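Local coordinates for polymerase nucleotidyl transferase domain-containing protein (Archaeoglobus fulgidus, PDB 1YLQ) that probably acts as a nucleotidyltransferase, although its substrate and the reaction it carries out are not established, at residues Y21-V26 / D37-I42; V43-E48 / L74-W79. One frame throughout, in Å; residues are numbered along the deposited sequence.

In the fold
The two contacts follow one another along the sheet. Contact 1 pairs strands 19-23 and 38-43 antiparallel, and contact 2 begins where strand 38-43 runs out beside the end of its parallel neighbour 69-74. Their centres lie about 16 Å apart, on opposite sides of the centre of the chain. They nevertheless touch: Ile-42 O and Leu-74 N, 2.9 Å apart, make a probable hydrogen bond, and Ala-41 CB comes within 3.6 Å of Trp-79 CZ3. The probable active site, inferred from the family motif, lies at contact 1, where the Asp-39 side chain is about 3 Å from a bound sulfate, probably from the crystallisation liquor; contact 2 joins strand ends to the start of helix 76-83.

Contact 1 of 2, residues Y21-V26 / D37-I42; sequences YLYGSV and DIDVAI
The ring of Tyr-23 lies against Asp-39, and this pair is the tight part of the contact. Asp-39 CB stands 3.4 Å from the ring centroid and only 12° off its normal, a CH-pi contact, while the CB of Ala-41 meets the ring edge in plane, 3.8 Å from Tyr-23 CE1. The Tyr-23 torsion explains this placement: chi1 of 51° sets CG between the backbone N and carbonyl carbon, turning the ring over the neighbouring strand. Reciprocal backbone bonds tie Tyr-21 to Ala-41 and Tyr-23 to Asp-39. Asp-39 OD2 sits 3.1 Å from Gly-24 CA. On the other face Leu-22 CD2 touches Val-40 CG2 at 3.9 Å; Met-4 of the same chain and Tyr-31 of the second subunit also pack on Leu-22.

Beyond Gly-24 the pairing slackens and water takes part. Val-26 N gives Asp-37 O only a weak bond of 3.3 Å, and one water donates to both Tyr-23 O and Asp-37 O. A second water accepts from Ser-25 OG at 2.7 Å and donates to Asp-37 OD1 at 2.6 Å, while Asp-37 OD2 receives Met-4 N of the second subunit. Gly-24 and Ser-25, opening helix 25-28, together with Asp-37 and Asp-39 probably correspond to the GS and DxD motifs of the polymerase beta-like nucleotidyltransferase fold, whose carboxylates in relatives hold the catalytic magnesium ions.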
loop_
_atom_site.group_PDB
_atom_site.type_symbol
_atom_site.label_atom_id
_atom_site.label_comp_id
_atom_site.label_asym_id
_atom_site.label_seq_id
_atom_site.Cartn_x
_atom_site.Cartn_y
_atom_site.Cartn_z
ATOM N N TYR A 21 10.921 6.614 -4.071
ATOM C CA TYR A 21 11.086 6.077 -2.734
ATOM C C TYR A 21 9.742 5.868 -2.056
ATOM O O TYR A 21 8.866 6.749 -2.145
ATOM C CB TYR A 21 11.852 7.117 -1.922
ATOM C CG TYR A 21 13.167 7.491 -2.527
ATOM C CD1 TYR A 21 14.303 6.749 -2.259
ATOM C CD2 TYR A 21 13.276 8.603 -3.377
ATOM C CE1 TYR A 21 15.541 7.098 -2.787
ATOM C CE2 TYR A 21 14.512 8.936 -3.973
ATOM C CZ TYR A 21 15.639 8.193 -3.630
ATOM O OH TYR A 21 16.867 8.506 -4.180
ATOM N N LEU A 22 9.614 4.768 -1.306
ATOM C CA LEU A 22 8.381 4.422 -0.566
ATOM C C LEU A 22 8.575 4.622 0.938
ATOM O O LEU A 22 9.609 4.267 1.491
ATOM C CB LEU A 22 7.973 2.956 -0.858
ATOM C CG LEU A 22 7.633 2.594 -2.324
ATOM C CD1 LEU A 22 7.093 1.092 -2.431
ATOM C CD2 LEU A 22 6.575 3.591 -2.885
ATOM N N TYR A 23 7.613 5.248 1.599
ATOM C CA TYR A 23 7.577 5.263 3.051
ATOM C C TYR A 23 6.107 5.300 3.475
ATOM O O TYR A 23 5.228 4.790 2.740
ATOM C CB TYR A 23 8.460 6.401 3.636
ATOM C CG TYR A 23 8.215 7.773 3.052
ATOM C CD1 TYR A 23 8.662 8.057 1.762
ATOM C CD2 TYR A 23 7.608 8.820 3.813
ATOM C CE1 TYR A 23 8.471 9.293 1.190
ATOM C CE2 TYR A 23 7.390 10.138 3.203
ATOM C CZ TYR A 23 7.861 10.308 1.889
ATOM O OH TYR A 23 7.786 11.467 1.166
ATOM N N GLY A 24 5.835 5.787 4.673
ATOM C CA GLY A 24 4.466 5.755 5.230
ATOM C C GLY A 24 4.286 4.513 6.122
ATOM O O GLY A 24 5.252 3.812 6.399
ATOM N N SER A 25 3.076 4.267 6.590
ATOM C CA SER A 25 2.864 3.323 7.726
ATOM C C SER A 25 3.426 1.939 7.463
ATOM O O SER A 25 4.120 1.371 8.317
ATOM C CB SER A 25 1.395 3.231 8.125
ATOM O OG SER A 25 0.596 2.787 7.062
ATOM N N VAL A 26 3.210 1.443 6.238
ATOM C CA VAL A 26 3.598 0.060 5.934
ATOM C C VAL A 26 5.107 -0.116 5.995
ATOM O O VAL A 26 5.622 -1.018 6.689
ATOM C CB VAL A 26 2.947 -0.442 4.643
ATOM C CG1 VAL A 26 3.423 -1.886 4.317
ATOM C CG2 VAL A 26 1.425 -0.467 4.830
ATOM N N ASP A 37 -0.775 5.514 4.315
ATOM C CA ASP A 37 -0.522 4.064 4.115
ATOM C C ASP A 37 0.778 3.811 3.337
ATOM O O ASP A 37 1.641 3.049 3.785
ATOM C CB ASP A 37 -1.678 3.375 3.390
ATOM C CG ASP A 37 -3.018 3.392 4.204
ATOM O OD1 ASP A 37 -3.012 3.555 5.428
ATOM O OD2 ASP A 37 -4.086 3.252 3.587
ATOM N N ILE A 38 0.890 4.423 2.154
ATOM C CA ILE A 38 2.119 4.404 1.379
ATOM C C ILE A 38 2.351 5.870 0.948
ATOM O O ILE A 38 1.501 6.494 0.271
ATOM C CB ILE A 38 2.055 3.448 0.162
ATOM C CG1 ILE A 38 1.736 2.009 0.607
ATOM C CG2 ILE A 38 3.389 3.500 -0.667
ATOM C CD1 ILE A 38 1.384 1.067 -0.596
ATOM N N ASP A 39 3.448 6.445 1.416
ATOM C CA ASP A 39 3.965 7.695 0.789
ATOM C C ASP A 39 4.887 7.310 -0.365
ATOM O O ASP A 39 5.638 6.328 -0.278
ATOM C CB ASP A 39 4.712 8.532 1.791
ATOM C CG ASP A 39 3.805 9.073 2.861
ATOM O OD1 ASP A 39 2.988 9.971 2.533
ATOM O OD2 ASP A 39 3.848 8.533 4.003
ATOM N N VAL A 40 4.783 8.052 -1.454
ATOM C CA VAL A 40 5.601 7.826 -2.659
ATOM C C VAL A 40 6.299 9.130 -2.993
ATOM O O VAL A 40 5.665 10.096 -3.417
ATOM C CB VAL A 40 4.747 7.438 -3.852
ATOM C CG1 VAL A 40 5.651 6.995 -5.033
ATOM C CG2 VAL A 40 3.802 6.279 -3.519
ATOM N N ALA A 41 7.604 9.173 -2.810
ATOM C CA ALA A 41 8.355 10.380 -3.205
ATOM C C ALA A 41 8.949 10.106 -4.594
ATOM O O ALA A 41 9.599 9.082 -4.808
ATOM C CB ALA A 41 9.406 10.693 -2.193
ATOM N N ILE A 42 8.653 10.985 -5.547
ATOM C CA ILE A 42 9.185 10.884 -6.887
ATOM C C ILE A 42 10.110 12.085 -7.089
ATOM O O ILE A 42 9.675 13.228 -7.035
ATOM C CB ILE A 42 8.042 10.827 -7.912
ATOM C CG1 ILE A 42 7.073 9.682 -7.514
ATOM C CG2 ILE A 42 8.641 10.691 -9.425
ATOM C CD1 ILE A 42 5.854 9.583 -8.337
HETATM O O HOH W 1 4.407 2.524 3.442
HETATM O O HOH W 2 -1.647 4.196 7.490
#

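Contact 2 of 2, residues V43-E48 / L74-W79; sequences VSDVFE and LTKKEW
The indole of Trp-79 takes Val-43 on one face: CG2 lies 3.6 Å above the ring plane of Trp-79, offset toward its rim, and forms a CH-pi contact. Tyr-21 stacks on that same face, whereas Tyr-89 meets the indole edge-to-face. Trp-79 CG is turned anti to its own amide nitrogen (chi1 174°), which carries the ring from the helix over Val-43, the two side chains crossing at about a right angle. Phe-47 meets the other segment with its edge: Leu-74 O lies in the ring plane, 3.5 Å from CD2, and Phe-56 touches the ring from helix 50-63.

Leu-74 O takes one conventional hydrogen bond and one CA-H contact. Ser-44 N gives Leu-74 O a hydrogen bond of 2.9 Å, and Val-43 CA adds a CA-H...O contact to Leu-74 O at 3.1 Å. These link the ends of the two parallel strands. Past them the chain makes an ST turn, with Val-46 N donating to Ser-44 OG, an atom also bonded to Asp-17.

The start of helix 76-83 is held from both segments. Lys-76 N donates to Asp-45 OD1 at 2.9 Å, and a water that gives a bond to OD1 at 2.7 Å takes one from Lys-77 N. Thr-75 and Glu-78 form a capping box: Glu-78 N donates to Thr-75 OG1 at 3.2 Å and Thr-75 N to Glu-78 OE1 at 3.0 Å, with Lys-53 bridging to that carboxylate. The three amides of the first turn are thus all satisfied, one through water, and the positive helix end would probably stabilise Asp-45 as a carboxylate.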
loop_
_atom_site.group_PDB
_atom_site.type_symbol
_atom_site.label_atom_id
_atom_site.label_comp_id
_atom_site.label_asym_id
_atom_site.label_seq_id
_atom_site.Cartn_x
_atom_site.Cartn_y
_atom_site.Cartn_z
ATOM N N VAL A 43 11.401 11.825 -7.291
ATOM C CA VAL A 43 12.421 12.810 -7.013
ATOM C C VAL A 43 13.284 13.018 -8.254
ATOM O O VAL A 43 13.867 12.072 -8.776
ATOM C CB VAL A 43 13.346 12.333 -5.857
ATOM C CG1 VAL A 43 14.471 13.332 -5.606
ATOM C CG2 VAL A 43 12.505 12.020 -4.539
ATOM N N SER A 44 13.374 14.273 -8.712
ATOM C CA SER A 44 14.256 14.591 -9.863
ATOM C C SER A 44 14.441 16.085 -9.860
ATOM O O SER A 44 13.506 16.810 -9.509
ATOM C CB SER A 44 13.557 14.198 -11.177
ATOM O OG SER A 44 14.276 14.741 -12.278
ATOM N N ASP A 45 15.597 16.572 -10.316
ATOM C CA ASP A 45 15.735 18.035 -10.443
ATOM C C ASP A 45 14.980 18.589 -11.653
ATOM O O ASP A 45 14.841 19.803 -11.816
ATOM C CB ASP A 45 17.200 18.468 -10.444
ATOM C CG ASP A 45 17.793 18.468 -9.052
ATOM O OD1 ASP A 45 17.042 18.423 -8.020
ATOM O OD2 ASP A 45 19.019 18.566 -8.968
ATOM N N VAL A 46 14.438 17.720 -12.479
ATOM C CA VAL A 46 13.451 18.213 -13.472
ATOM C C VAL A 46 12.284 18.989 -12.786
ATOM O O VAL A 46 11.722 19.908 -13.335
ATOM C CB VAL A 46 12.917 17.041 -14.345
ATOM C CG1 VAL A 46 11.862 17.497 -15.315
ATOM C CG2 VAL A 46 14.099 16.432 -15.178
ATOM N N PHE A 47 11.947 18.634 -11.564
ATOM C CA PHE A 47 10.843 19.274 -10.853
ATOM C C PHE A 47 11.209 20.644 -10.273
ATOM O O PHE A 47 10.371 21.295 -9.603
ATOM C CB PHE A 47 10.317 18.327 -9.779
ATOM C CG PHE A 47 9.749 17.032 -10.347
ATOM C CD1 PHE A 47 8.823 17.065 -11.389
ATOM C CD2 PHE A 47 10.102 15.793 -9.794
ATOM C CE1 PHE A 47 8.285 15.890 -11.913
ATOM C CE2 PHE A 47 9.541 14.599 -10.284
ATOM C CZ PHE A 47 8.663 14.644 -11.354
ATOM N N GLU A 48 12.444 21.090 -10.551
ATOM C CA GLU A 48 12.810 22.475 -10.264
ATOM C C GLU A 48 11.907 23.415 -11.097
ATOM O O GLU A 48 11.714 24.546 -10.757
ATOM C CB GLU A 48 14.283 22.752 -10.556
ATOM C CG GLU A 48 15.210 22.263 -9.495
ATOM C CD GLU A 48 16.679 22.337 -9.930
ATOM O OE1 GLU A 48 16.940 22.607 -11.129
ATOM O OE2 GLU A 48 17.558 22.137 -9.076
ATOM N N LEU A 74 9.227 15.848 -5.882
ATOM C CA LEU A 74 10.270 16.606 -5.207
ATOM C C LEU A 74 11.548 16.787 -6.050
ATOM O O LEU A 74 11.923 15.884 -6.750
ATOM C CB LEU A 74 10.662 15.829 -3.946
ATOM C CG LEU A 74 9.586 15.521 -2.948
ATOM C CD1 LEU A 74 10.172 14.642 -1.799
ATOM C CD2 LEU A 74 9.024 16.862 -2.419
ATOM N N THR A 75 12.230 17.927 -5.890
ATOM C CA THR A 75 13.574 18.078 -6.374
ATOM C C THR A 75 14.491 17.262 -5.422
ATOM O O THR A 75 14.049 16.853 -4.323
ATOM C CB THR A 75 14.011 19.576 -6.324
ATOM O OG1 THR A 75 13.977 20.018 -4.969
ATOM C CG2 THR A 75 13.012 20.477 -7.089
ATOM N N LYS A 76 15.773 17.138 -5.786
ATOM C CA LYS A 76 16.739 16.472 -4.890
ATOM C C LYS A 76 16.906 17.179 -3.520
ATOM O O LYS A 76 16.925 16.521 -2.499
ATOM C CB LYS A 76 18.101 16.273 -5.566
ATOM C CG LYS A 76 18.027 15.089 -6.606
ATOM C CD LYS A 76 19.341 14.935 -7.361
ATOM C CE LYS A 76 19.414 13.530 -8.130
ATOM N NZ LYS A 76 20.858 13.389 -8.649
ATOM N N LYS A 77 17.008 18.506 -3.515
ATOM C CA LYS A 77 17.089 19.272 -2.291
ATOM C C LYS A 77 15.882 19.066 -1.385
ATOM O O LYS A 77 16.016 18.949 -0.140
ATOM C CB LYS A 77 17.204 20.745 -2.696
ATOM C CG LYS A 77 17.290 21.759 -1.612
ATOM C CD LYS A 77 17.844 23.114 -2.157
ATOM C CE LYS A 77 17.442 24.311 -1.276
ATOM N NZ LYS A 77 17.810 25.601 -1.984
ATOM N N GLU A 78 14.701 19.033 -1.998
ATOM C CA GLU A 78 13.436 18.809 -1.259
ATOM C C GLU A 78 13.372 17.422 -0.618
ATOM O O GLU A 78 12.945 17.261 0.530
ATOM C CB GLU A 78 12.217 19.044 -2.213
ATOM C CG GLU A 78 11.958 20.552 -2.412
ATOM C CD GLU A 78 10.980 20.806 -3.529
ATOM O OE1 GLU A 78 10.559 19.848 -4.237
ATOM O OE2 GLU A 78 10.642 21.972 -3.708
ATOM N N TRP A 79 13.812 16.416 -1.352
ATOM C CA TRP A 79 13.893 15.069 -0.822
ATOM C C TRP A 79 14.945 14.971 0.354
ATOM O O TRP A 79 14.660 14.399 1.396
ATOM C CB TRP A 79 14.227 14.073 -1.952
ATOM C CG TRP A 79 14.469 12.637 -1.480
ATOM C CD1 TRP A 79 15.617 11.890 -1.676
ATOM C CD2 TRP A 79 13.587 11.822 -0.676
ATOM N NE1 TRP A 79 15.462 10.636 -1.103
ATOM C CE2 TRP A 79 14.244 10.575 -0.463
ATOM C CE3 TRP A 79 12.286 11.997 -0.160
ATOM C CZ2 TRP A 79 13.647 9.516 0.254
ATOM C CZ3 TRP A 79 11.704 10.946 0.578
ATOM C CH2 TRP A 79 12.393 9.710 0.777
HETATM O O HOH W 3 17.612 20.031 -5.944
#